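Local coordinates for foldase protein PrsA (Bacillus subtilis, PDB 4WO7), which assists the post-translocational, extracellular folding of secreted proteins and also has peptidyl-prolyl cis-trans isomerase activity, at residues Val36-Val41 with Lys255-Thr260; Leu40-Val45 with Lys240-Ala245; Lys96-Asn101 with Gln235-Lys240; Asn59-Tyr64 with Glu86-Glu91. One frame throughout, in Å; residues are numbered along the deposited sequence.

How the interactions relate
Three contacts join helices; interaction 1 lays the C-terminal loop on a helix. All lie away from the four-stranded sheet containing 119-127 and 200-207. Interactions 1 and 2 use overlapping parts of helix 21-49, share Leu-40 and Val-41, have centres about 9 Å apart and both reach the second subunit. Interactions 2 and 3 use helix 231-244, with centres about 10 Å apart; Gln-42 NE2 probably donates to Gln-235 OE1 (3.0 Å). Interaction 4 uses an earlier part of helix 81-101, about 18 Å centre to centre from interaction 3. A probable hydrogen bond from Gln-39 NE2 to Gln-87 OE1 (2.9 Å) ties it to interaction 1.

Interaction 1: residues Val36-Val41 with Lys255-Thr260; sequences VLTQLV and KDTFNT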
loop_
_atom_site.group_PDB
_atom_site.type_symbol
_atom_site.label_atom_id
_atom_site.label_comp_id
_atom_site.label_asym_id
_atom_site.label_seq_id
_atom_site.Cartn_x
_atom_site.Cartn_y
_atom_site.Cartn_z
ATOM N N VAL A 36 -6.492 10.078 13.350
ATOM C CA VAL A 36 -7.608 9.721 14.213
ATOM C C VAL A 36 -8.322 10.984 14.695
ATOM O O VAL A 36 -9.545 10.997 14.786
ATOM C CB VAL A 36 -7.172 8.886 15.441
ATOM C CG1 VAL A 36 -8.389 8.561 16.311
ATOM C CG2 VAL A 36 -6.530 7.580 15.005
ATOM N N LEU A 37 -7.576 12.051 14.973
ATOM C CA LEU A 37 -8.202 13.328 15.310
ATOM C C LEU A 37 -9.081 13.796 14.163
ATOM O O LEU A 37 -10.142 14.381 14.379
ATOM C CB LEU A 37 -7.156 14.404 15.633
ATOM C CG LEU A 37 -7.750 15.789 15.934
ATOM C CD1 LEU A 37 -8.687 15.742 17.135
ATOM C CD2 LEU A 37 -6.650 16.816 16.168
ATOM N N THR A 38 -8.626 13.538 12.944
ATOM C CA THR A 38 -9.361 13.937 11.748
ATOM C C THR A 38 -10.700 13.208 11.674
ATOM O O THR A 38 -11.745 13.815 11.417
ATOM C CB THR A 38 -8.535 13.659 10.467
ATOM O OG1 THR A 38 -7.333 14.445 10.487
ATOM C CG2 THR A 38 -9.330 13.994 9.204
ATOM N N GLN A 39 -10.667 11.902 11.917
ATOM C CA GLN A 39 -11.874 11.085 11.841
ATOM C C GLN A 39 -12.852 11.483 12.939
ATOM O O GLN A 39 -14.046 11.652 12.692
ATOM C CB GLN A 39 -11.527 9.598 11.959
ATOM C CG GLN A 39 -12.734 8.674 12.046
ATOM C CD GLN A 39 -12.341 7.210 11.995
ATOM O OE1 GLN A 39 -11.169 6.872 11.841
ATOM N NE2 GLN A 39 -13.324 6.331 12.119
ATOM N N LEU A 40 -12.333 11.646 14.149
ATOM C CA LEU A 40 -13.154 12.001 15.302
ATOM C C LEU A 40 -13.916 13.303 15.104
ATOM O O LEU A 40 -15.111 13.408 15.380
ATOM C CB LEU A 40 -12.283 12.125 16.555
ATOM C CG LEU A 40 -11.715 10.837 17.143
ATOM C CD1 LEU A 40 -10.708 11.158 18.243
ATOM C CD2 LEU A 40 -12.838 9.953 17.679
ATOM N N VAL A 41 -13.197 14.298 14.613
ATOM C CA VAL A 41 -13.757 15.615 14.385
ATOM C C VAL A 41 -14.767 15.583 13.234
ATOM O O VAL A 41 -15.852 16.160 13.335
ATOM C CB VAL A 41 -12.623 16.623 14.126
ATOM C CG1 VAL A 41 -13.141 17.919 13.544
ATOM C CG2 VAL A 41 -11.853 16.873 15.416
ATOM N N LYS A 255 -1.659 20.701 16.108
ATOM C CA LYS A 255 -2.238 21.869 15.464
ATOM C C LYS A 255 -1.957 21.745 13.978
ATOM O O LYS A 255 -1.127 20.939 13.557
ATOM C CB LYS A 255 -1.690 23.191 16.008
ATOM C CG LYS A 255 -2.353 23.620 17.300
ATOM C CD LYS A 255 -1.769 24.905 17.847
ATOM C CE LYS A 255 -2.536 25.338 19.081
ATOM N NZ LYS A 255 -1.941 26.521 19.758
ATOM N N ASP A 256 -2.666 22.535 13.191
ATOM C CA ASP A 256 -2.523 22.529 11.743
ATOM C C ASP A 256 -3.000 21.211 11.130
ATOM O O ASP A 256 -2.741 20.934 9.955
ATOM C CB ASP A 256 -1.060 22.768 11.360
ATOM C CG ASP A 256 -0.459 23.959 12.080
ATOM O OD1 ASP A 256 -0.888 25.100 11.816
ATOM O OD2 ASP A 256 0.437 23.745 12.925
ATOM N N THR A 257 -3.681 20.392 11.928
ATOM C CA THR A 257 -4.215 19.133 11.436
ATOM C C THR A 257 -5.323 19.462 10.445
ATOM O O THR A 257 -5.432 18.830 9.396
ATOM C CB THR A 257 -4.731 18.239 12.585
ATOM O OG1 THR A 257 -3.617 17.817 13.383
ATOM C CG2 THR A 257 -5.441 17.002 12.047
ATOM N N PHE A 258 -6.139 20.456 10.803
ATOM C CA PHE A 258 -7.240 20.949 9.970
ATOM C C PHE A 258 -6.998 22.312 9.370
ATOM O O PHE A 258 -7.828 22.799 8.607
ATOM C CB PHE A 258 -8.518 21.078 10.782
ATOM C CG PHE A 258 -9.011 19.805 11.348
ATOM C CD1 PHE A 258 -9.766 18.943 10.577
ATOM C CD2 PHE A 258 -8.727 19.469 12.657
ATOM C CE1 PHE A 258 -10.230 17.762 11.101
ATOM C CE2 PHE A 258 -9.188 18.294 13.190
ATOM C CZ PHE A 258 -9.941 17.438 12.411
ATOM N N ASN A 259 -5.866 22.925 9.676
ATOM C CA ASN A 259 -5.708 24.340 9.377
ATOM C C ASN A 259 -5.669 24.566 7.884
ATOM O O ASN A 259 -6.325 25.467 7.360
ATOM C CB ASN A 259 -4.435 24.869 10.027
ATOM C CG ASN A 259 -4.198 26.342 9.760
ATOM O OD1 ASN A 259 -4.366 26.835 8.645
ATOM N ND2 ASN A 259 -3.792 27.055 10.795
ATOM N N THR A 260 -4.916 23.718 7.204
ATOM C CA THR A 260 -4.749 23.821 5.769
ATOM C C THR A 260 -5.050 22.486 5.116
ATOM O O THR A 260 -4.750 21.435 5.679
ATOM C CB THR A 260 -3.326 24.238 5.404
ATOM O OG1 THR A 260 -2.394 23.298 5.956
ATOM C CG2 THR A 260 -3.038 25.613 5.958
#
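Phe-258 points the far end of its ring at the side of helix 21-49, where Val-41 comes to meet it from the opposite direction. The contact is oblique, neither over the face nor at the edge: CZ is the ring atom nearest the branch point of Val-41, and the two methyls lie to either hand of it, CG1 3.8 Å from Phe-258 CE1 and CG2 3.8 Å from Phe-258 CE2. A first torsion that sets CG opposite the carbonyl carbon (chi1 -62°) directs the ring at the helix. One turn earlier, Leu-37 joins on the CE2 side, its CG 4.0 Å from Phe-258 CE2, while its backbone O sits at the ring edge, in the ring plane, 3.6 Å from Phe-258 CZ. That oxygen already accepts the helical bond from Val-41 N, so its approach to the ring is a further polar contact with the aromatic C-H edge. Thr-257 lays its CG2 over one ring face, displaced toward the rim. The same methyl meets Thr-38 OG1 at 3.5 Å, a packing contact, since the Thr-38 hydroxyl is hydrogen-bonded back to Ala-34 O within its own helix. Thr-38 also brings its CA to 3.6 Å from Phe-258 CZ. The arrangement thus fastens the C-terminal tail, an irregular segment, onto a long helix from the N-terminal part of the chain. Ile-247, just before strand 248-249, touches both Val-41 and Phe-258, and the second subunit packs Ala-12 on Leu-37 and Val-19 on Val-41.

Interaction 2: residues Leu40-Val45 with Lys240-Ala245; sequences LVQEKV and KVMKKA
Met-242, present as selenomethionine, overlaps Val-45 and Gln-42 on helix 21-49. Its selenium is held between these two residues, with SE 3.8 Å from Gln-42 CG and equally 3.8 Å from Val-45 CB. Bends at chi2 (-52°) and chi3 (-44°) turn the terminal methyl along the helix surface, where CE reaches Val-45 CG2 at 3.7 Å. Gln-42 runs at about a right angle to the selenomethionine and offers only the aliphatic part of its chain; its amide passes on to bond Tyr-90 OH through OE1 and Gln-235 OE1 through NE2. The two helical segments cross nearly perpendicularly, at 79°, with axes 10.5 Å apart, a spacing bridged by these interposed side chains. Helix 21-49 comes before, and helix 231-244 after, the strands of the four-stranded sheet, so the contact joins N- and C-terminal parts of the chain into a common helical body, an arrangement reminiscent of SurA, where such parts also combine. The regions flanking the isomerase domain are needed for activity. Val-45 spreads its branches to reach further partners: while CG2 faces the selenomethionine methyl, CG1 lies 4.2 Å from Val-241 CG1 and 4.2 Å from Ala-245 CB. Ile-247 touches Val-45 and Met-242 from the following loop. The second subunit packs Thr-14 on Val-45 and forms a salt bridge through its Glu-23 with Lys-44.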
loop_
_atom_site.group_PDB
_atom_site.type_symbol
_atom_site.label_atom_id
_atom_site.label_comp_id
_atom_site.label_asym_id
_atom_site.label_seq_id
_atom_site.Cartn_x
_atom_site.Cartn_y
_atom_site.Cartn_z
ATOM N N LEU A 40 -12.333 11.646 14.149
ATOM C CA LEU A 40 -13.154 12.001 15.302
ATOM C C LEU A 40 -13.916 13.303 15.104
ATOM O O LEU A 40 -15.111 13.408 15.380
ATOM C CB LEU A 40 -12.283 12.125 16.555
ATOM C CG LEU A 40 -11.715 10.837 17.143
ATOM C CD1 LEU A 40 -10.708 11.158 18.243
ATOM C CD2 LEU A 40 -12.838 9.953 17.679
ATOM N N VAL A 41 -13.197 14.298 14.613
ATOM C CA VAL A 41 -13.757 15.615 14.385
ATOM C C VAL A 41 -14.767 15.583 13.234
ATOM O O VAL A 41 -15.852 16.160 13.335
ATOM C CB VAL A 41 -12.623 16.623 14.126
ATOM C CG1 VAL A 41 -13.141 17.919 13.544
ATOM C CG2 VAL A 41 -11.853 16.873 15.416
ATOM N N GLN A 42 -14.408 14.919 12.142
ATOM C CA GLN A 42 -15.314 14.816 10.999
ATOM C C GLN A 42 -16.611 14.060 11.311
ATOM O O GLN A 42 -17.692 14.460 10.877
ATOM C CB GLN A 42 -14.615 14.142 9.820
ATOM C CG GLN A 42 -13.601 15.026 9.123
ATOM C CD GLN A 42 -12.919 14.341 7.957
ATOM O OE1 GLN A 42 -13.258 13.209 7.600
ATOM N NE2 GLN A 42 -11.952 15.028 7.352
ATOM N N GLU A 43 -16.516 12.974 12.069
ATOM C CA GLU A 43 -17.720 12.218 12.395
ATOM C C GLU A 43 -18.605 12.972 13.380
ATOM O O GLU A 43 -19.811 12.753 13.413
ATOM C CB GLU A 43 -17.373 10.827 12.930
ATOM C CG GLU A 43 -16.848 10.762 14.352
ATOM C CD GLU A 43 -16.325 9.372 14.700
ATOM O OE1 GLU A 43 -16.229 8.521 13.788
ATOM O OE2 GLU A 43 -16.010 9.128 15.884
ATOM N N LYS A 44 -18.014 13.860 14.172
ATOM C CA LYS A 44 -18.810 14.715 15.051
ATOM C C LYS A 44 -19.531 15.796 14.272
ATOM O O LYS A 44 -20.736 15.996 14.432
ATOM C CB LYS A 44 -17.947 15.392 16.109
ATOM C CG LYS A 44 -17.707 14.589 17.353
ATOM C CD LYS A 44 -17.119 15.487 18.424
ATOM C CE LYS A 44 -17.036 14.769 19.746
ATOM N NZ LYS A 44 -16.059 13.654 19.688
ATOM N N VAL A 45 -18.783 16.497 13.430
ATOM C CA VAL A 45 -19.339 17.609 12.679
ATOM C C VAL A 45 -20.391 17.087 11.716
ATOM O O VAL A 45 -21.501 17.615 11.664
ATOM C CB VAL A 45 -18.234 18.402 11.943
ATOM C CG1 VAL A 45 -18.815 19.353 10.900
ATOM C CG2 VAL A 45 -17.391 19.168 12.959
ATOM N N LYS A 240 -14.407 20.921 2.898
ATOM C CA LYS A 240 -15.178 22.150 2.741
ATOM C C LYS A 240 -16.134 22.350 3.904
ATOM O O LYS A 240 -16.364 23.474 4.354
ATOM C CB LYS A 240 -15.978 22.136 1.450
ATOM C CG LYS A 240 -15.168 22.304 0.205
ATOM C CD LYS A 240 -16.116 22.423 -0.956
ATOM C CE LYS A 240 -15.410 22.637 -2.265
ATOM N NZ LYS A 240 -16.439 22.751 -3.323
ATOM N N VAL A 241 -16.698 21.248 4.380
ATOM C CA VAL A 241 -17.642 21.300 5.480
ATOM C C VAL A 241 -16.878 21.652 6.743
ATOM O O VAL A 241 -17.366 22.408 7.581
ATOM C CB VAL A 241 -18.381 19.959 5.676
ATOM C CG1 VAL A 241 -19.394 20.072 6.800
ATOM C CG2 VAL A 241 -19.080 19.534 4.398
HETATM N N MSE A 242 -15.667 21.113 6.860
HETATM C CA MSE A 242 -14.864 21.286 8.061
HETATM C C MSE A 242 -14.377 22.727 8.232
HETATM O O MSE A 242 -14.273 23.213 9.358
HETATM C CB MSE A 242 -13.670 20.326 8.040
HETATM C CG MSE A 242 -14.043 18.844 8.131
HETATM SE SE MSE A 242 -15.216 18.417 9.637
HETATM C CE MSE A 242 -14.289 19.457 10.991
ATOM N N LYS A 243 -14.079 23.413 7.131
ATOM C CA LYS A 243 -13.697 24.825 7.219
ATOM C C LYS A 243 -14.861 25.689 7.689
ATOM O O LYS A 243 -14.668 26.614 8.479
ATOM C CB LYS A 243 -13.170 25.365 5.887
ATOM C CG LYS A 243 -11.727 25.005 5.579
ATOM C CD LYS A 243 -11.284 25.668 4.289
ATOM C CE LYS A 243 -9.802 25.479 4.041
ATOM N NZ LYS A 243 -9.388 26.172 2.792
ATOM N N LYS A 244 -16.063 25.394 7.203
ATOM C CA LYS A 244 -17.235 26.188 7.556
ATOM C C LYS A 244 -17.593 25.996 9.027
ATOM O O LYS A 244 -18.408 26.737 9.576
ATOM C CB LYS A 244 -18.439 25.811 6.690
ATOM C CG LYS A 244 -18.354 26.270 5.244
ATOM C CD LYS A 244 -19.715 26.169 4.552
ATOM C CE LYS A 244 -19.770 25.101 3.458
ATOM N NZ LYS A 244 -20.349 23.797 3.887
ATOM N N ALA A 245 -16.972 25.003 9.659
ATOM C CA ALA A 245 -17.157 24.745 11.081
ATOM C C ALA A 245 -15.989 25.390 11.796
ATOM O O ALA A 245 -14.923 25.557 11.200
ATOM C CB ALA A 245 -17.204 23.245 11.364
#

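Interaction 3: residues Lys96-Asn101 with Gln235-Lys240; sequences KAAKDN and QEAVQK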
loop_
_atom_site.group_PDB
_atom_site.type_symbol
_atom_site.label_atom_id
_atom_site.label_comp_id
_atom_site.label_asym_id
_atom_site.label_seq_id
_atom_site.Cartn_x
_atom_site.Cartn_y
_atom_site.Cartn_z
ATOM N N LYS A 96 -22.506 11.258 2.445
ATOM C CA LYS A 96 -23.584 12.232 2.412
ATOM C C LYS A 96 -23.002 13.629 2.245
ATOM O O LYS A 96 -23.558 14.461 1.528
ATOM C CB LYS A 96 -24.454 12.137 3.668
ATOM C CG LYS A 96 -25.455 10.989 3.622
ATOM C CD LYS A 96 -26.465 11.069 4.754
ATOM C CE LYS A 96 -27.686 10.216 4.461
ATOM N NZ LYS A 96 -28.694 10.322 5.547
ATOM N N ALA A 97 -21.880 13.877 2.918
ATOM C CA ALA A 97 -21.179 15.145 2.801
ATOM C C ALA A 97 -20.726 15.366 1.365
ATOM O O ALA A 97 -20.861 16.466 0.834
ATOM C CB ALA A 97 -19.976 15.185 3.738
ATOM N N ALA A 98 -20.193 14.319 0.741
ATOM C CA ALA A 98 -19.716 14.403 -0.636
ATOM C C ALA A 98 -20.836 14.648 -1.651
ATOM O O ALA A 98 -20.670 15.405 -2.604
ATOM C CB ALA A 98 -18.978 13.129 -0.998
ATOM N N LYS A 99 -21.973 13.997 -1.449
ATOM C CA LYS A 99 -23.108 14.178 -2.346
ATOM C C LYS A 99 -23.596 15.626 -2.330
ATOM O O LYS A 99 -23.929 16.183 -3.374
ATOM C CB LYS A 99 -24.236 13.213 -1.986
ATOM C CG LYS A 99 -24.042 11.820 -2.570
ATOM C CD LYS A 99 -24.970 10.799 -1.935
ATOM C CE LYS A 99 -24.701 9.405 -2.482
ATOM N NZ LYS A 99 -25.578 8.386 -1.853
ATOM N N ASP A 100 -23.645 16.237 -1.150
ATOM C CA ASP A 100 -24.115 17.618 -1.047
ATOM C C ASP A 100 -23.095 18.626 -1.586
ATOM O O ASP A 100 -23.473 19.713 -2.028
ATOM C CB ASP A 100 -24.474 17.968 0.400
ATOM C CG ASP A 100 -25.830 17.421 0.808
ATOM O OD1 ASP A 100 -26.068 16.208 0.615
ATOM O OD2 ASP A 100 -26.662 18.209 1.314
ATOM N N ASN A 101 -21.814 18.268 -1.549
ATOM C CA ASN A 101 -20.745 19.219 -1.856
ATOM C C ASN A 101 -20.075 18.975 -3.211
ATOM O O ASN A 101 -19.478 19.889 -3.781
ATOM C CB ASN A 101 -19.692 19.174 -0.749
ATOM C CG ASN A 101 -20.170 19.822 0.533
ATOM O OD1 ASN A 101 -19.877 20.986 0.803
ATOM N ND2 ASN A 101 -20.947 19.080 1.311
ATOM N N GLN A 235 -12.834 13.414 0.518
ATOM C CA GLN A 235 -12.181 14.239 1.533
ATOM C C GLN A 235 -12.083 15.691 1.107
ATOM O O GLN A 235 -12.162 16.599 1.937
ATOM C CB GLN A 235 -10.780 13.709 1.846
ATOM C CG GLN A 235 -10.762 12.521 2.782
ATOM C CD GLN A 235 -11.404 12.848 4.116
ATOM O OE1 GLN A 235 -11.127 13.894 4.702
ATOM N NE2 GLN A 235 -12.287 11.972 4.588
ATOM N N GLU A 236 -11.917 15.907 -0.190
ATOM C CA GLU A 236 -11.932 17.252 -0.739
ATOM C C GLU A 236 -13.286 17.883 -0.423
ATOM O O GLU A 236 -13.366 19.055 -0.056
ATOM C CB GLU A 236 -11.655 17.224 -2.247
ATOM C CG GLU A 236 -11.533 18.599 -2.894
ATOM C CD GLU A 236 -11.311 18.528 -4.396
ATOM O OE1 GLU A 236 -10.946 17.443 -4.898
ATOM O OE2 GLU A 236 -11.483 19.565 -5.074
ATOM N N ALA A 237 -14.350 17.098 -0.559
ATOM C CA ALA A 237 -15.690 17.577 -0.241
ATOM C C ALA A 237 -15.901 17.775 1.257
ATOM O O ALA A 237 -16.449 18.793 1.684
ATOM C CB ALA A 237 -16.734 16.614 -0.777
ATOM N N VAL A 238 -15.463 16.801 2.050
ATOM C CA VAL A 238 -15.643 16.841 3.498
ATOM C C VAL A 238 -14.903 18.035 4.094
ATOM O O VAL A 238 -15.387 18.671 5.028
ATOM C CB VAL A 238 -15.155 15.531 4.159
ATOM C CG1 VAL A 238 -15.158 15.645 5.687
ATOM C CG2 VAL A 238 -16.047 14.377 3.741
ATOM N N GLN A 239 -13.734 18.343 3.539
ATOM C CA GLN A 239 -12.898 19.413 4.073
ATOM C C GLN A 239 -13.555 20.782 3.908
ATOM O O GLN A 239 -13.286 21.707 4.678
ATOM C CB GLN A 239 -11.525 19.399 3.394
ATOM C CG GLN A 239 -10.436 20.124 4.156
ATOM C CD GLN A 239 -10.221 19.574 5.552
ATOM O OE1 GLN A 239 -10.644 18.461 5.867
ATOM N NE2 GLN A 239 -9.559 20.355 6.398
ATOM N N LYS A 240 -14.407 20.921 2.898
ATOM C CA LYS A 240 -15.178 22.150 2.741
ATOM C C LYS A 240 -16.134 22.350 3.904
ATOM O O LYS A 240 -16.364 23.474 4.354
ATOM C CB LYS A 240 -15.978 22.136 1.450
ATOM C CG LYS A 240 -15.168 22.304 0.205
ATOM C CD LYS A 240 -16.116 22.423 -0.956
ATOM C CE LYS A 240 -15.410 22.637 -2.265
ATOM N NZ LYS A 240 -16.439 22.751 -3.323
#
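Ala-237 presses its methyl into the surface of helix 81-101 between Ala-98 and Asn-101. CB of Ala-237 lies 3.7 Å from Ala-98 CA and 3.9 Å from Asn-101 CB, so it touches the main chain of the other helix as well as its side chains. Small residues on both sides permit this closeness: the CA atoms of Ala-98 and Ala-237 are 5.1 Å apart, and the segment axes approach to 8.2 Å while crossing at 83°. Deeper in, Ala-97 CB meets Val-238 CG2 at 4.0 Å. The CA-CB bond of Val-238 leads away from this helix, and it is the branch set beside its backbone N that returns to touch the alanine. Leu-46 of helix 21-49 packs on both Ala-97 and Val-238, and Leu-228 of helix 216-228 touches Ala-98. The looser side is confined to Asn-101 OD1 and the exposed Lys-240. The two side chains run antiparallel alongside each other, with OD1 of Asn-101 4.1 Å from Lys-240 CB, a distance of packing alone. The extended lysine chain carries NZ past the helix end, still 4.2 Å from Asn-101 O. Asn-101 is instead held from within its own helix: ND2 donates to Ala-97 O at 2.7 Å with an N-H...O angle of 156°. With its amide nitrogen bonded back to the helix, Asn-101 offers chiefly its CB to Ala-237, and the two helices cohere by apolar fit, while the lysine ammonium near the helix C-terminus would be mildly favourable electrostatically.

Interaction 4: residues Asn59-Tyr64 with Glu86-Glu91; sequences NKLKEY and EQVKYE
Tyr-64 and Glu-91 reach toward each other from opposite directions, the tyrosine ring and the carboxylate turned 76° apart. OE1 of Glu-91 approaches the ring obliquely, on neither face nor edge, while Lys-60 NZ from the tyrosine's own helix lies at the ring edge, in its plane. The contact belongs to the helical N-terminal part of the chain, where helices 54-67 and 81-101, joined through the short helix 71-78, meet at 110° between their N-to-C directions in the two segments. The phenol oxygen faces both carboxylate oxygens, OH standing 2.8 Å from Glu-91 OE1 and 3.0 Å from Glu-91 OE2, both weak hydrogen-bond contacts of the one hydroxyl. Glu-91 gets there by a fully stretched chain, with CG opposite its backbone N (chi1 -173°). Lys-60, bent at chi2, crosses Glu-91 at about a right angle; its NZ is 4.1 Å from Glu-91 OE1, beyond a salt bridge, and makes a long one with Glu-63 OE1 at 3.7 Å. This positive charge nearby would probably favour the ionised form of Glu-91. Nearer the helix crossing, the buried Val-88 turns its two methyls to helix 54-67. On the far side of helix 81-101, Tyr-90 packs on Gln-39 and Glu-43 of helix 21-49. Each Val-88 methyl has its own partner: CG1 lies 4.1 Å from Lys-60 CB, and CG2 lies 3.9 Å from Leu-61 CD1.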
loop_
_atom_site.group_PDB
_atom_site.type_symbol
_atom_site.label_atom_id
_atom_site.label_comp_id
_atom_site.label_asym_id
_atom_site.label_seq_id
_atom_site.Cartn_x
_atom_site.Cartn_y
_atom_site.Cartn_z
ATOM N N ASN A 59 -27.897 -1.388 6.200
ATOM C CA ASN A 59 -27.862 -1.603 4.752
ATOM C C ASN A 59 -26.459 -1.630 4.135
ATOM O O ASN A 59 -26.157 -2.496 3.312
ATOM C CB ASN A 59 -28.701 -0.527 4.056
ATOM C CG ASN A 59 -30.191 -0.733 4.262
ATOM O OD1 ASN A 59 -30.606 -1.609 5.023
ATOM N ND2 ASN A 59 -31.003 0.089 3.610
ATOM N N LYS A 60 -25.603 -0.688 4.523
ATOM C CA LYS A 60 -24.253 -0.634 3.968
ATOM C C LYS A 60 -23.386 -1.679 4.680
ATOM O O LYS A 60 -22.379 -2.134 4.140
ATOM C CB LYS A 60 -23.656 0.767 4.108
ATOM C CG LYS A 60 -23.051 1.335 2.806
ATOM C CD LYS A 60 -21.899 0.538 2.209
ATOM C CE LYS A 60 -21.512 1.118 0.845
ATOM N NZ LYS A 60 -20.282 0.510 0.267
ATOM N N LEU A 61 -23.783 -2.044 5.899
ATOM C CA LEU A 61 -23.137 -3.129 6.644
ATOM C C LEU A 61 -23.365 -4.470 5.954
ATOM O O LEU A 61 -22.480 -5.326 5.924
ATOM C CB LEU A 61 -23.655 -3.190 8.086
ATOM C CG LEU A 61 -22.901 -4.105 9.059
ATOM C CD1 LEU A 61 -21.519 -3.572 9.430
ATOM C CD2 LEU A 61 -23.761 -4.313 10.307
ATOM N N LYS A 62 -24.564 -4.648 5.411
ATOM C CA LYS A 62 -24.906 -5.864 4.689
ATOM C C LYS A 62 -24.028 -6.033 3.460
ATOM O O LYS A 62 -23.519 -7.120 3.190
ATOM C CB LYS A 62 -26.370 -5.826 4.257
ATOM C CG LYS A 62 -27.381 -5.961 5.382
ATOM C CD LYS A 62 -28.759 -5.469 4.934
ATOM C CE LYS A 62 -29.733 -5.355 6.103
ATOM N NZ LYS A 62 -30.945 -4.541 5.793
ATOM N N GLU A 63 -23.863 -4.941 2.720
ATOM C CA GLU A 63 -23.037 -4.927 1.521
ATOM C C GLU A 63 -21.600 -5.293 1.867
ATOM O O GLU A 63 -20.873 -5.844 1.041
ATOM C CB GLU A 63 -23.105 -3.552 0.851
ATOM C CG GLU A 63 -24.467 -3.246 0.235
ATOM C CD GLU A 63 -24.563 -1.839 -0.327
ATOM O OE1 GLU A 63 -23.507 -1.211 -0.552
ATOM O OE2 GLU A 63 -25.696 -1.362 -0.546
ATOM N N TYR A 64 -21.198 -4.985 3.095
ATOM C CA TYR A 64 -19.844 -5.270 3.548
ATOM C C TYR A 64 -19.604 -6.726 3.933
ATOM O O TYR A 64 -18.523 -7.257 3.682
ATOM C CB TYR A 64 -19.495 -4.365 4.729
ATOM C CG TYR A 64 -18.766 -3.116 4.304
ATOM C CD1 TYR A 64 -19.338 -2.219 3.417
ATOM C CD2 TYR A 64 -17.492 -2.848 4.775
ATOM C CE1 TYR A 64 -18.663 -1.081 3.019
ATOM C CE2 TYR A 64 -16.809 -1.715 4.385
ATOM C CZ TYR A 64 -17.398 -0.834 3.506
ATOM O OH TYR A 64 -16.719 0.297 3.113
ATOM N N GLU A 86 -19.713 1.947 13.833
ATOM C CA GLU A 86 -19.163 3.296 13.894
ATOM C C GLU A 86 -18.407 3.652 12.621
ATOM O O GLU A 86 -18.536 4.761 12.106
ATOM C CB GLU A 86 -18.242 3.439 15.108
ATOM C CG GLU A 86 -18.958 3.559 16.444
ATOM C CD GLU A 86 -17.985 3.695 17.599
ATOM O OE1 GLU A 86 -18.436 3.762 18.761
ATOM O OE2 GLU A 86 -16.763 3.735 17.340
ATOM N N GLN A 87 -17.621 2.703 12.120
ATOM C CA GLN A 87 -16.829 2.914 10.915
ATOM C C GLN A 87 -17.724 3.047 9.696
ATOM O O GLN A 87 -17.473 3.859 8.803
ATOM C CB GLN A 87 -15.872 1.741 10.698
ATOM C CG GLN A 87 -14.840 1.560 11.789
ATOM C CD GLN A 87 -14.194 2.856 12.204
ATOM O OE1 GLN A 87 -13.612 3.564 11.382
ATOM N NE2 GLN A 87 -14.301 3.186 13.485
ATOM N N VAL A 88 -18.779 2.244 9.677
ATOM C CA VAL A 88 -19.758 2.290 8.608
ATOM C C VAL A 88 -20.515 3.610 8.665
ATOM O O VAL A 88 -20.786 4.218 7.630
ATOM C CB VAL A 88 -20.731 1.096 8.690
ATOM C CG1 VAL A 88 -21.970 1.327 7.822
ATOM C CG2 VAL A 88 -20.015 -0.190 8.288
ATOM N N LYS A 89 -20.863 4.044 9.873
ATOM C CA LYS A 89 -21.563 5.308 10.040
ATOM C C LYS A 89 -20.701 6.443 9.505
ATOM O O LYS A 89 -21.198 7.361 8.856
ATOM C CB LYS A 89 -21.925 5.556 11.508
ATOM C CG LYS A 89 -22.685 6.863 11.715
ATOM C CD LYS A 89 -23.089 7.100 13.159
ATOM C CE LYS A 89 -23.949 8.348 13.260
ATOM N NZ LYS A 89 -24.258 8.732 14.661
ATOM N N TYR A 90 -19.401 6.363 9.771
ATOM C CA TYR A 90 -18.465 7.374 9.303
ATOM C C TYR A 90 -18.403 7.413 7.779
ATOM O O TYR A 90 -18.419 8.493 7.192
ATOM C CB TYR A 90 -17.074 7.130 9.891
ATOM C CG TYR A 90 -16.016 8.080 9.380
ATOM C CD1 TYR A 90 -16.177 9.455 9.488
ATOM C CD2 TYR A 90 -14.839 7.605 8.816
ATOM C CE1 TYR A 90 -15.213 10.327 9.026
ATOM C CE2 TYR A 90 -13.860 8.473 8.360
ATOM C CZ TYR A 90 -14.056 9.831 8.471
ATOM O OH TYR A 90 -13.097 10.706 8.018
ATOM N N GLU A 91 -18.350 6.250 7.132
ATOM C CA GLU A 91 -18.340 6.217 5.671
ATOM C C GLU A 91 -19.630 6.819 5.105
ATOM O O GLU A 91 -19.593 7.612 4.164
ATOM C CB GLU A 91 -18.151 4.792 5.138
ATOM C CG GLU A 91 -17.969 4.754 3.620
ATOM C CD GLU A 91 -17.745 3.353 3.075
ATOM O OE1 GLU A 91 -18.520 2.437 3.430
ATOM O OE2 GLU A 91 -16.803 3.170 2.276
#